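Local coordinates for cerato-platanin-like protein (Moniliophthora perniciosa, PDB 3SUL) that is of unknown molecular function but belongs to the secreted fungal cerato-platanins, small proteins with a double-psi beta-barrel fold, at residues G20-S25 / G79-G84; G27-L32 / G54-S59; G47-I52 / N85-G90; Y64-S69 / D95-G100. All blocks are in the same frame, centred on the assembly; numbering follows the deposited sequence.

Contact 1: residues G20-S25 / G79-G84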
loop_
_atom_site.group_PDB
_atom_site.type_symbol
_atom_site.label_atom_id
_atom_site.label_comp_id
_atom_site.label_asym_id
_atom_site.label_seq_id
_atom_site.Cartn_x
_atom_site.Cartn_y
_atom_site.Cartn_z
ATOM N N GLY A 20 4.826 -11.414 -8.160
ATOM C CA GLY A 20 6.162 -11.611 -8.699
ATOM C C GLY A 20 6.901 -10.384 -9.145
ATOM O O GLY A 20 8.079 -10.477 -9.344
ATOM N N THR A 21 6.209 -9.286 -9.388
ATOM C CA THR A 21 6.750 -8.061 -10.021
ATOM C C THR A 21 7.213 -7.103 -8.956
ATOM O O THR A 21 7.600 -5.996 -9.292
ATOM C CB THR A 21 5.679 -7.361 -10.846
ATOM O OG1 THR A 21 4.598 -6.900 -10.006
ATOM C CG2 THR A 21 5.100 -8.330 -11.937
ATOM N N VAL A 22 7.034 -7.472 -7.683
ATOM C CA VAL A 22 7.355 -6.577 -6.584
ATOM C C VAL A 22 8.342 -7.215 -5.618
ATOM O O VAL A 22 8.696 -8.388 -5.687
ATOM C CB VAL A 22 6.059 -6.045 -5.809
ATOM C CG1 VAL A 22 5.171 -5.232 -6.676
ATOM C CG2 VAL A 22 5.251 -7.235 -5.152
ATOM N N ALA A 23 8.845 -6.400 -4.678
ATOM C CA ALA A 23 9.845 -6.860 -3.750
ATOM C C ALA A 23 9.232 -7.909 -2.932
ATOM O O ALA A 23 9.908 -8.843 -2.559
ATOM C CB ALA A 23 10.310 -5.723 -2.794
ATOM N N CYS A 24 7.906 -7.806 -2.685
ATOM C CA CYS A 24 7.325 -8.744 -1.774
ATOM C C CYS A 24 6.712 -9.924 -2.506
ATOM O O CYS A 24 5.548 -10.202 -2.401
ATOM C CB CYS A 24 6.279 -8.082 -0.920
ATOM S SG CYS A 24 7.015 -6.744 0.060
ATOM N N SER A 25 7.576 -10.658 -3.164
ATOM C CA SER A 25 7.168 -11.711 -4.088
ATOM C C SER A 25 7.199 -13.000 -3.334
ATOM O O SER A 25 6.278 -13.339 -2.548
ATOM C CB SER A 25 8.112 -11.663 -5.272
ATOM O OG SER A 25 9.495 -11.760 -4.816
ATOM N N GLY A 79 1.709 -3.117 2.680
ATOM C CA GLY A 79 3.016 -2.725 2.034
ATOM C C GLY A 79 3.481 -3.952 1.247
ATOM O O GLY A 79 3.568 -5.050 1.781
ATOM N N VAL A 80 3.734 -3.774 -0.061
ATOM C CA VAL A 80 4.126 -4.936 -0.852
ATOM C C VAL A 80 5.284 -4.596 -1.751
ATOM O O VAL A 80 5.731 -5.452 -2.481
ATOM C CB VAL A 80 2.983 -5.447 -1.744
ATOM C CG1 VAL A 80 1.770 -5.792 -0.903
ATOM C CG2 VAL A 80 2.574 -4.408 -2.780
ATOM N N ASP A 81 5.711 -3.333 -1.754
ATOM C CA ASP A 81 6.799 -2.970 -2.653
ATOM C C ASP A 81 7.627 -1.820 -2.056
ATOM O O ASP A 81 7.251 -1.177 -1.113
ATOM C CB ASP A 81 6.290 -2.624 -4.063
ATOM C CG ASP A 81 7.387 -2.789 -5.109
ATOM O OD1 ASP A 81 8.461 -3.325 -4.734
ATOM O OD2 ASP A 81 7.149 -2.393 -6.244
ATOM N N VAL A 82 8.767 -1.576 -2.652
ATOM C CA VAL A 82 9.658 -0.504 -2.216
ATOM C C VAL A 82 9.080 0.828 -2.661
ATOM O O VAL A 82 8.710 1.025 -3.837
ATOM C CB VAL A 82 11.041 -0.742 -2.864
ATOM C CG1 VAL A 82 12.034 0.428 -2.483
ATOM C CG2 VAL A 82 11.596 -2.041 -2.390
ATOM N N ALA A 83 8.946 1.776 -1.712
ATOM C CA ALA A 83 8.711 3.171 -2.135
ATOM C C ALA A 83 9.930 3.933 -1.691
ATOM O O ALA A 83 10.557 3.563 -0.694
ATOM C CB ALA A 83 7.467 3.780 -1.544
ATOM N N GLY A 84 10.277 4.951 -2.475
ATOM C CA GLY A 84 11.375 5.854 -2.105
ATOM C C GLY A 84 10.978 6.707 -0.921
ATOM O O GLY A 84 11.698 6.818 0.094
HETATM O O HOH W 1 8.695 -3.416 -8.685
#
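A water that donates to both Thr21 O and Asp81 OD2 bridges the segments just ahead of Val22, whose side chain lies across the carboxylate arm of Asp81. Val22 CG1 sits 3.5 Å from Asp81 OD2, while CG2 turns to the neighbouring carbonyl, 3.2 Å from Val80 O. Ala23 then gives its backbone N to Asp81 OD1, a fairly straight bond (3.1 Å, 161°) that meets the carboxylate from above its plane. Asp81 can offer that oxygen because CG stands anti to its backbone N (chi1 -157°), swinging the carboxylate over to the loop; OD1 also takes a weak bond from Val82 N. The methyl of Ala23 rests against Val82 CG2 at 3.9 Å. Cys24 N closes the pairing with a more bent bond to Val80 O (3.2 Å), the donor lying above the carbonyl plane, and Cys24 CB packs against Val80 CB. Its SG, bonded in a disulfide to Cys60, fastens this turn to a second loop. One carboxylate thus serves a water and two backbone N-H groups, one firmly and one weakly. The loop makes an inverse gamma turn centred on Cys24, and the whole is a long loop of the cerato-platanin fold docked at the corner the chain turns at Asp81.

Contact 2: residues G27-L32 / G54-S59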
loop_
_atom_site.group_PDB
_atom_site.type_symbol
_atom_site.label_atom_id
_atom_site.label_comp_id
_atom_site.label_asym_id
_atom_site.label_seq_id
_atom_site.Cartn_x
_atom_site.Cartn_y
_atom_site.Cartn_z
ATOM N N GLY A 27 9.806 -15.939 -1.046
ATOM C CA GLY A 27 10.524 -15.875 0.258
ATOM C C GLY A 27 9.489 -15.835 1.364
ATOM O O GLY A 27 8.270 -15.526 1.124
ATOM N N PRO A 28 9.942 -16.024 2.596
ATOM C CA PRO A 28 8.950 -16.116 3.706
ATOM C C PRO A 28 8.076 -14.880 3.935
ATOM O O PRO A 28 6.892 -15.004 4.314
ATOM C CB PRO A 28 9.842 -16.431 4.922
ATOM C CG PRO A 28 10.972 -17.206 4.359
ATOM C CD PRO A 28 11.285 -16.515 2.973
ATOM N N ASN A 29 8.532 -13.700 3.643
ATOM C CA ASN A 29 7.706 -12.514 3.867
ATOM C C ASN A 29 6.890 -12.107 2.666
ATOM O O ASN A 29 6.167 -11.148 2.721
ATOM C CB ASN A 29 8.598 -11.367 4.259
ATOM C CG ASN A 29 9.308 -11.655 5.547
ATOM O OD1 ASN A 29 8.700 -12.229 6.444
ATOM N ND2 ASN A 29 10.635 -11.367 5.622
ATOM N N GLY A 30 7.164 -12.735 1.519
ATOM C CA GLY A 30 6.559 -12.284 0.296
ATOM C C GLY A 30 5.098 -12.669 0.232
ATOM O O GLY A 30 4.710 -13.660 0.792
ATOM N N MET A 31 4.367 -11.903 -0.592
ATOM C CA MET A 31 2.922 -12.110 -0.636
ATOM C C MET A 31 2.653 -13.363 -1.394
ATOM O O MET A 31 1.636 -13.995 -1.062
ATOM C CB MET A 31 2.280 -10.921 -1.313
ATOM C CG MET A 31 2.586 -9.574 -0.577
ATOM S SD MET A 31 1.915 -9.648 1.057
ATOM C CE MET A 31 0.138 -9.596 0.642
ATOM N N LEU A 32 3.501 -13.766 -2.355
ATOM C CA LEU A 32 3.240 -15.089 -3.045
ATOM C C LEU A 32 3.213 -16.199 -2.013
ATOM O O LEU A 32 2.349 -17.100 -2.015
ATOM C CB LEU A 32 4.282 -15.361 -4.127
ATOM C CG LEU A 32 4.315 -14.319 -5.231
ATOM C CD1 LEU A 32 5.562 -14.508 -6.082
ATOM C CD2 LEU A 32 3.055 -14.404 -6.139
ATOM N N GLY A 54 13.765 -3.854 0.084
ATOM C CA GLY A 54 14.045 -4.799 -0.973
ATOM C C GLY A 54 13.325 -6.125 -0.776
ATOM O O GLY A 54 12.486 -6.298 0.142
ATOM N N TRP A 55 13.654 -7.042 -1.663
ATOM C CA TRP A 55 13.102 -8.365 -1.680
ATOM C C TRP A 55 13.069 -9.029 -0.319
ATOM O O TRP A 55 14.057 -8.993 0.444
ATOM C CB TRP A 55 13.843 -9.236 -2.709
ATOM C CG TRP A 55 13.261 -10.578 -2.774
ATOM C CD1 TRP A 55 12.135 -10.948 -3.471
ATOM C CD2 TRP A 55 13.689 -11.707 -2.030
ATOM N NE1 TRP A 55 11.902 -12.257 -3.242
ATOM C CE2 TRP A 55 12.827 -12.750 -2.347
ATOM C CE3 TRP A 55 14.774 -11.952 -1.145
ATOM C CZ2 TRP A 55 12.964 -14.007 -1.793
ATOM C CZ3 TRP A 55 14.921 -13.216 -0.574
ATOM C CH2 TRP A 55 14.004 -14.241 -0.907
ATOM N N ASN A 56 11.911 -9.620 0.021
ATOM C CA ASN A 56 11.755 -10.387 1.250
ATOM C C ASN A 56 11.898 -9.581 2.561
ATOM O O ASN A 56 12.154 -10.179 3.617
ATOM C CB ASN A 56 12.477 -11.755 1.240
ATOM C CG ASN A 56 11.987 -12.662 2.276
ATOM O OD1 ASN A 56 10.750 -12.906 2.411
ATOM N ND2 ASN A 56 12.905 -13.220 3.023
ATOM N N SER A 57 11.675 -8.282 2.429
ATOM C CA SER A 57 11.615 -7.287 3.537
ATOM C C SER A 57 10.760 -7.846 4.632
ATOM O O SER A 57 9.672 -8.412 4.398
ATOM C CB SER A 57 11.154 -5.939 3.034
ATOM O OG SER A 57 10.988 -5.048 4.134
ATOM N N GLU A 58 11.285 -7.790 5.852
ATOM C CA GLU A 58 10.508 -8.180 6.983
ATOM C C GLU A 58 9.222 -7.328 7.115
ATOM O O GLU A 58 8.261 -7.745 7.781
ATOM C CB GLU A 58 11.396 -8.115 8.220
ATOM C CG GLU A 58 10.988 -9.135 9.316
ATOM C CD GLU A 58 11.374 -10.611 9.105
ATOM O OE1 GLU A 58 12.190 -10.979 8.209
ATOM O OE2 GLU A 58 10.770 -11.435 9.860
ATOM N N SER A 59 9.197 -6.210 6.435
ATOM C CA SER A 59 8.043 -5.302 6.375
ATOM C C SER A 59 7.060 -5.711 5.250
ATOM O O SER A 59 6.028 -5.081 5.080
ATOM C CB SER A 59 8.489 -3.859 6.102
ATOM O OG SER A 59 8.977 -3.210 7.288
#
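Asn29 ND2 is gripped by two acceptors of segment 54-59: the carbonyl O of Asn56 at 2.8 Å and Glu58 OE1 at 3.0 Å. The first bond is nearly straight (170°) and lies in the plane of the Asn29 amide, although it reaches Asn56 O from above the carbonyl plane. The second is more bent, and it meets the Glu58 carboxylate from well above its plane, the amide and carboxylate standing almost perpendicular (82°). Glu58 gets there by a bend at chi2, which folds its chain back toward Asn29. In return, Asn56 OD1 accepts the backbone N of Asn29 at 2.7 Å, in the plane of its own carbonyl; the two asparagine side chains cross at about a right angle, yet their amide planes are only 20° apart. Beside them Gly27 CA lies 3.7 Å from Trp55 CZ2, and the indole NE1 is bonded to Asp26. A type I turn (Gly27 to Gly30) and a type II turn (Gly54 to Ser57) are thus joined by reciprocal asparagine bonds. With an acceptor for each N-H group, the rotation of the Asn29 amide is fixed, and the Glu58 charge probably strengthens its own bond.

Contact 3: residues G47-I52 / N85-G90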
loop_
_atom_site.group_PDB
_atom_site.type_symbol
_atom_site.label_atom_id
_atom_site.label_comp_id
_atom_site.label_asym_id
_atom_site.label_seq_id
_atom_site.Cartn_x
_atom_site.Cartn_y
_atom_site.Cartn_z
ATOM N N GLY A 47 0.237 -1.340 -1.674
ATOM C CA GLY A 47 1.023 -0.157 -1.937
ATOM C C GLY A 47 2.470 -0.416 -1.703
ATOM O O GLY A 47 2.926 -1.382 -1.030
ATOM N N ALA A 48 3.277 0.513 -2.236
ATOM C CA ALA A 48 4.631 0.530 -1.842
ATOM C C ALA A 48 4.781 1.463 -0.632
ATOM O O ALA A 48 4.057 2.477 -0.472
ATOM C CB ALA A 48 5.575 0.977 -3.000
ATOM N N VAL A 49 5.715 1.077 0.191
ATOM C CA VAL A 49 6.042 1.831 1.402
ATOM C C VAL A 49 7.516 1.912 1.603
ATOM O O VAL A 49 8.279 0.994 1.298
ATOM C CB VAL A 49 5.321 1.253 2.663
ATOM C CG1 VAL A 49 5.772 -0.134 2.986
ATOM C CG2 VAL A 49 5.511 2.134 3.886
ATOM N N ASP A 50 7.957 3.036 2.153
ATOM C CA ASP A 50 9.395 3.200 2.259
ATOM C C ASP A 50 10.031 2.350 3.353
ATOM O O ASP A 50 11.247 2.324 3.493
ATOM C CB ASP A 50 9.772 4.682 2.338
ATOM C CG ASP A 50 9.146 5.405 3.542
ATOM O OD1 ASP A 50 8.764 4.742 4.546
ATOM O OD2 ASP A 50 9.111 6.664 3.436
ATOM N N THR A 51 9.218 1.629 4.121
ATOM C CA THR A 51 9.717 0.631 5.098
ATOM C C THR A 51 10.196 -0.676 4.429
ATOM O O THR A 51 10.840 -1.523 5.050
ATOM C CB THR A 51 8.623 0.200 6.112
ATOM O OG1 THR A 51 7.430 -0.136 5.396
ATOM C CG2 THR A 51 8.269 1.304 7.033
ATOM N N ILE A 52 9.791 -0.848 3.184
ATOM C CA ILE A 52 10.221 -1.954 2.367
ATOM C C ILE A 52 11.334 -1.451 1.490
ATOM O O ILE A 52 11.147 -0.539 0.631
ATOM C CB ILE A 52 9.038 -2.514 1.527
ATOM C CG1 ILE A 52 8.015 -3.094 2.494
ATOM C CG2 ILE A 52 9.480 -3.555 0.429
ATOM C CD1 ILE A 52 6.697 -3.341 1.796
ATOM N N ASN A 85 9.789 7.285 -1.039
ATOM C CA ASN A 85 9.344 8.183 -0.016
ATOM C C ASN A 85 7.863 8.030 0.252
ATOM O O ASN A 85 6.968 8.253 -0.639
ATOM C CB ASN A 85 9.749 9.642 -0.375
ATOM C CG ASN A 85 9.435 10.617 0.729
ATOM O OD1 ASN A 85 9.743 10.373 1.894
ATOM N ND2 ASN A 85 8.810 11.736 0.366
ATOM N N GLY A 86 7.607 7.621 1.474
ATOM C CA GLY A 86 6.234 7.581 1.969
ATOM C C GLY A 86 5.537 6.354 1.394
ATOM O O GLY A 86 6.049 5.270 1.466
ATOM N N PHE A 87 4.393 6.598 0.772
ATOM C CA PHE A 87 3.584 5.538 0.169
ATOM C C PHE A 87 3.252 5.856 -1.269
ATOM O O PHE A 87 3.016 7.014 -1.655
ATOM C CB PHE A 87 2.231 5.440 0.888
ATOM C CG PHE A 87 2.306 4.911 2.300
ATOM C CD1 PHE A 87 2.357 3.534 2.558
ATOM C CD2 PHE A 87 2.282 5.778 3.380
ATOM C CE1 PHE A 87 2.412 2.987 3.883
ATOM C CE2 PHE A 87 2.318 5.237 4.717
ATOM C CZ PHE A 87 2.428 3.858 4.957
ATOM N N ASN A 88 3.282 4.824 -2.107
ATOM C CA ASN A 88 2.639 4.902 -3.400
ATOM C C ASN A 88 1.561 3.900 -3.276
ATOM O O ASN A 88 1.877 2.733 -3.000
ATOM C CB ASN A 88 3.613 4.489 -4.517
ATOM C CG ASN A 88 4.998 5.141 -4.377
ATOM O OD1 ASN A 88 5.107 6.347 -4.101
ATOM N ND2 ASN A 88 6.060 4.359 -4.601
ATOM N N VAL A 89 0.326 4.329 -3.491
ATOM C CA VAL A 89 -0.845 3.491 -3.430
ATOM C C VAL A 89 -1.634 3.539 -4.756
ATOM O O VAL A 89 -1.341 4.322 -5.630
ATOM C CB VAL A 89 -1.729 3.913 -2.205
ATOM C CG1 VAL A 89 -0.892 3.771 -0.925
ATOM C CG2 VAL A 89 -2.183 5.391 -2.338
ATOM N N GLY A 90 -2.713 2.781 -4.876
ATOM C CA GLY A 90 -3.530 2.882 -6.095
ATOM C C GLY A 90 -4.281 4.204 -6.135
ATOM O O GLY A 90 -4.261 4.980 -5.175
#
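Val49 and Phe87 lie side by side and point the same way from the paired strands 47-49 and 87-89, Val49 CG2 coming to 3.2 Å from Phe87 CE1, a tight contact. The methyl approaches the ring obliquely. It is brought there by a chi1 of 64°, which sets CG2 anti to the backbone N and leaves CG1 wedged between N and the carbonyl carbon. The same face carries Val89, and Phe87 meets Tyr64 of strand 63-68 edge-to-face. On the reverse face Ala48 CB touches Asn88 ND2 at 3.8 Å, and Asn88 OD1 takes a weak bond from Gln7 NE2. Between the faces the backbones run antiparallel (175°), Ala48 and Asn88 forming a hydrogen-bonded pair: Ala48 N to Asn88 O at 2.7 Å and Asn88 N to Ala48 O at 3.0 Å. Phe87 CA and Val49 CA add C-H...O contacts to Ala48 O and Gly86 O. Where the strands part, Asp50 turns its carboxylate back, and OD2 takes Gly86 N at 2.7 Å, the donor standing above the carboxylate plane; Asp50 N gives a weak bond to Gly86 O. OD2 thus takes the acceptor place of an Asp50 backbone carbonyl for Gly86 N, while the chain from Val49 to Ile52 makes a type I turn. The ladder is the 45-49/87-89 pair of the family's double-psi beta-barrel, its aromatic face turned to the core.

Contact 4: residues Y64-S69 / D95-G100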
loop_
_atom_site.group_PDB
_atom_site.type_symbol
_atom_site.label_atom_id
_atom_site.label_comp_id
_atom_site.label_asym_id
_atom_site.label_seq_id
_atom_site.Cartn_x
_atom_site.Cartn_y
_atom_site.Cartn_z
ATOM N N TYR A 64 -0.755 -0.811 7.121
ATOM C CA TYR A 64 -0.672 0.559 7.603
ATOM C C TYR A 64 -2.044 1.159 7.618
ATOM O O TYR A 64 -2.837 0.998 6.656
ATOM C CB TYR A 64 0.226 1.426 6.742
ATOM C CG TYR A 64 1.607 0.873 6.839
ATOM C CD1 TYR A 64 2.561 1.373 7.780
ATOM C CD2 TYR A 64 1.951 -0.199 6.039
ATOM C CE1 TYR A 64 3.841 0.795 7.861
ATOM C CE2 TYR A 64 3.193 -0.767 6.122
ATOM C CZ TYR A 64 4.140 -0.280 7.013
ATOM O OH TYR A 64 5.380 -0.946 7.004
ATOM N N GLN A 65 -2.353 1.784 8.738
ATOM C CA GLN A 65 -3.587 2.513 8.770
ATOM C C GLN A 65 -3.146 3.917 8.432
ATOM O O GLN A 65 -2.298 4.493 9.133
ATOM C CB GLN A 65 -4.154 2.316 10.163
ATOM C CG GLN A 65 -5.301 3.153 10.442
ATOM C CD GLN A 65 -5.457 3.381 11.955
ATOM O OE1 GLN A 65 -5.780 2.467 12.677
ATOM N NE2 GLN A 65 -5.164 4.594 12.417
ATOM N N ILE A 66 -3.704 4.478 7.337
ATOM C CA ILE A 66 -3.246 5.765 6.779
ATOM C C ILE A 66 -4.389 6.742 6.766
ATOM O O ILE A 66 -5.450 6.439 6.250
ATOM C CB ILE A 66 -2.802 5.637 5.361
ATOM C CG1 ILE A 66 -1.770 4.516 5.223
ATOM C CG2 ILE A 66 -2.386 7.044 4.807
ATOM C CD1 ILE A 66 -1.160 4.384 3.823
ATOM N N THR A 67 -4.142 7.943 7.276
ATOM C CA THR A 67 -5.166 8.982 7.393
ATOM C C THR A 67 -4.730 10.289 6.721
ATOM O O THR A 67 -3.601 10.652 6.790
ATOM C CB THR A 67 -5.536 9.228 8.891
ATOM O OG1 THR A 67 -5.878 7.986 9.528
ATOM C CG2 THR A 67 -6.639 10.295 9.016
ATOM N N TRP A 68 -5.655 10.924 6.021
ATOM C CA TRP A 68 -5.402 12.202 5.439
ATOM C C TRP A 68 -6.171 13.237 6.187
ATOM O O TRP A 68 -7.413 13.159 6.235
ATOM C CB TRP A 68 -5.910 12.234 4.010
ATOM C CG TRP A 68 -5.451 13.452 3.305
ATOM C CD1 TRP A 68 -4.225 13.978 3.386
ATOM C CD2 TRP A 68 -6.214 14.304 2.451
ATOM N NE1 TRP A 68 -4.142 15.089 2.610
ATOM C CE2 TRP A 68 -5.358 15.322 2.029
ATOM C CE3 TRP A 68 -7.541 14.308 2.010
ATOM C CZ2 TRP A 68 -5.768 16.344 1.171
ATOM C CZ3 TRP A 68 -7.959 15.326 1.150
ATOM C CH2 TRP A 68 -7.073 16.333 0.754
ATOM N N SER A 69 -5.423 14.194 6.721
ATOM C CA SER A 69 -6.042 15.350 7.395
ATOM C C SER A 69 -7.016 16.158 6.552
ATOM O O SER A 69 -7.888 16.823 7.126
ATOM C CB SER A 69 -4.979 16.291 7.932
ATOM O OG SER A 69 -4.302 15.707 9.000
ATOM N N ASP A 95 -7.973 8.213 -4.111
ATOM C CA ASP A 95 -9.366 8.657 -4.196
ATOM C C ASP A 95 -10.219 8.445 -2.984
ATOM O O ASP A 95 -11.076 9.273 -2.676
ATOM C CB ASP A 95 -10.090 8.065 -5.418
ATOM C CG ASP A 95 -9.944 8.896 -6.640
ATOM O OD1 ASP A 95 -9.642 10.128 -6.554
ATOM O OD2 ASP A 95 -10.141 8.316 -7.718
ATOM N N ASP A 96 -10.014 7.306 -2.328
ATOM C CA ASP A 96 -10.688 7.012 -1.105
ATOM C C ASP A 96 -10.326 8.079 -0.064
ATOM O O ASP A 96 -11.211 8.741 0.495
ATOM C CB ASP A 96 -10.283 5.605 -0.637
ATOM C CG ASP A 96 -11.167 5.087 0.455
ATOM O OD1 ASP A 96 -11.722 5.869 1.248
ATOM O OD2 ASP A 96 -11.343 3.848 0.534
ATOM N N LEU A 97 -9.026 8.204 0.165
ATOM C CA LEU A 97 -8.450 9.093 1.152
ATOM C C LEU A 97 -8.909 10.508 0.920
ATOM O O LEU A 97 -9.212 11.184 1.898
ATOM C CB LEU A 97 -6.932 9.065 1.103
ATOM C CG LEU A 97 -6.148 8.110 1.999
ATOM C CD1 LEU A 97 -4.642 8.202 1.778
ATOM C CD2 LEU A 97 -6.457 8.301 3.507
ATOM N N THR A 98 -9.002 10.937 -0.360
ATOM C CA THR A 98 -9.237 12.348 -0.695
ATOM C C THR A 98 -10.625 12.674 -1.204
ATOM O O THR A 98 -10.864 13.787 -1.600
ATOM C CB THR A 98 -8.259 12.843 -1.693
ATOM O OG1 THR A 98 -8.402 12.084 -2.902
ATOM C CG2 THR A 98 -6.871 12.565 -1.147
ATOM N N ASN A 99 -11.549 11.724 -1.110
ATOM C CA ASN A 99 -12.889 11.933 -1.603
ATOM C C ASN A 99 -12.841 12.398 -3.074
ATOM O O ASN A 99 -13.412 13.438 -3.474
ATOM C CB ASN A 99 -13.676 12.822 -0.641
ATOM C CG ASN A 99 -14.324 11.999 0.502
ATOM O OD1 ASN A 99 -14.603 10.796 0.351
ATOM N ND2 ASN A 99 -14.566 12.657 1.644
ATOM N N GLY A 100 -12.056 11.621 -3.823
ATOM C CA GLY A 100 -11.993 11.651 -5.275
ATOM C C GLY A 100 -11.070 12.717 -5.822
ATOM O O GLY A 100 -11.385 13.307 -6.861
#
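Apolar packing carries this contact, with Leu97 of helix 91-98 reaching strand 63-68 and no hydrogen bond passing between the two segments. The Leu97 side chain crosses that of Ile66 at about a right angle; CD1 meets Ile66 CG2 at 4.0 Å, while CD2 goes to the strand backbone, 3.5 Å from Ile66 O, and also touches Trp68 CB. Its chi1 of -93° lies away from the staggered positions, probably a slight strain, with CD2 pressed to the strand backbone. The second kind of contact is aromatic. Thr98 CG2 sits over one face of the Trp68 indole, 3.9 Å from the centroid of the six-membered ring and 21° off its normal, a CH-pi contact. At the ring's edge, near its plane, Leu97 O lies 3.5 Å from Trp68 CE3. Trp68 reaches over the helix end because CG is anti to its backbone N (chi1 -170°). The polar atoms here look to other partners: Leu97 O to Thr71 OG1, and Thr98 OG1 to Met94 O and Gln101 N. Asn99 has positive phi and ends the helix in a Schellman motif. The result is helix-on-sheet packing within the double-psi beta-barrel fold.

Contacts 3 and 4 are buried, contact 1 is partly so, and contact 2 lies on the surface, its centre about 14 Å from that of the chain. Contacts 1 and 3 share the sheet: Val80 N bonds to Gly47 O across strands 73-80 and 45-49. Contact 1 also runs on into contact 2, Cys24 O and Ser25 O bonding to Met31 N and Leu32 N. Contacts 3 and 4 meet where the hydroxyl of Tyr64 pairs with that of Thr51 and where Phe87 packs on Ile66. Contact 4 has no hydrogen bond across its segments and rests on apolar and CH-pi packing, contact 3 mixes strand bonds with packing, and contacts 1 and 2 tie loops with side-chain to backbone bonds, beside one backbone pair in contact 1.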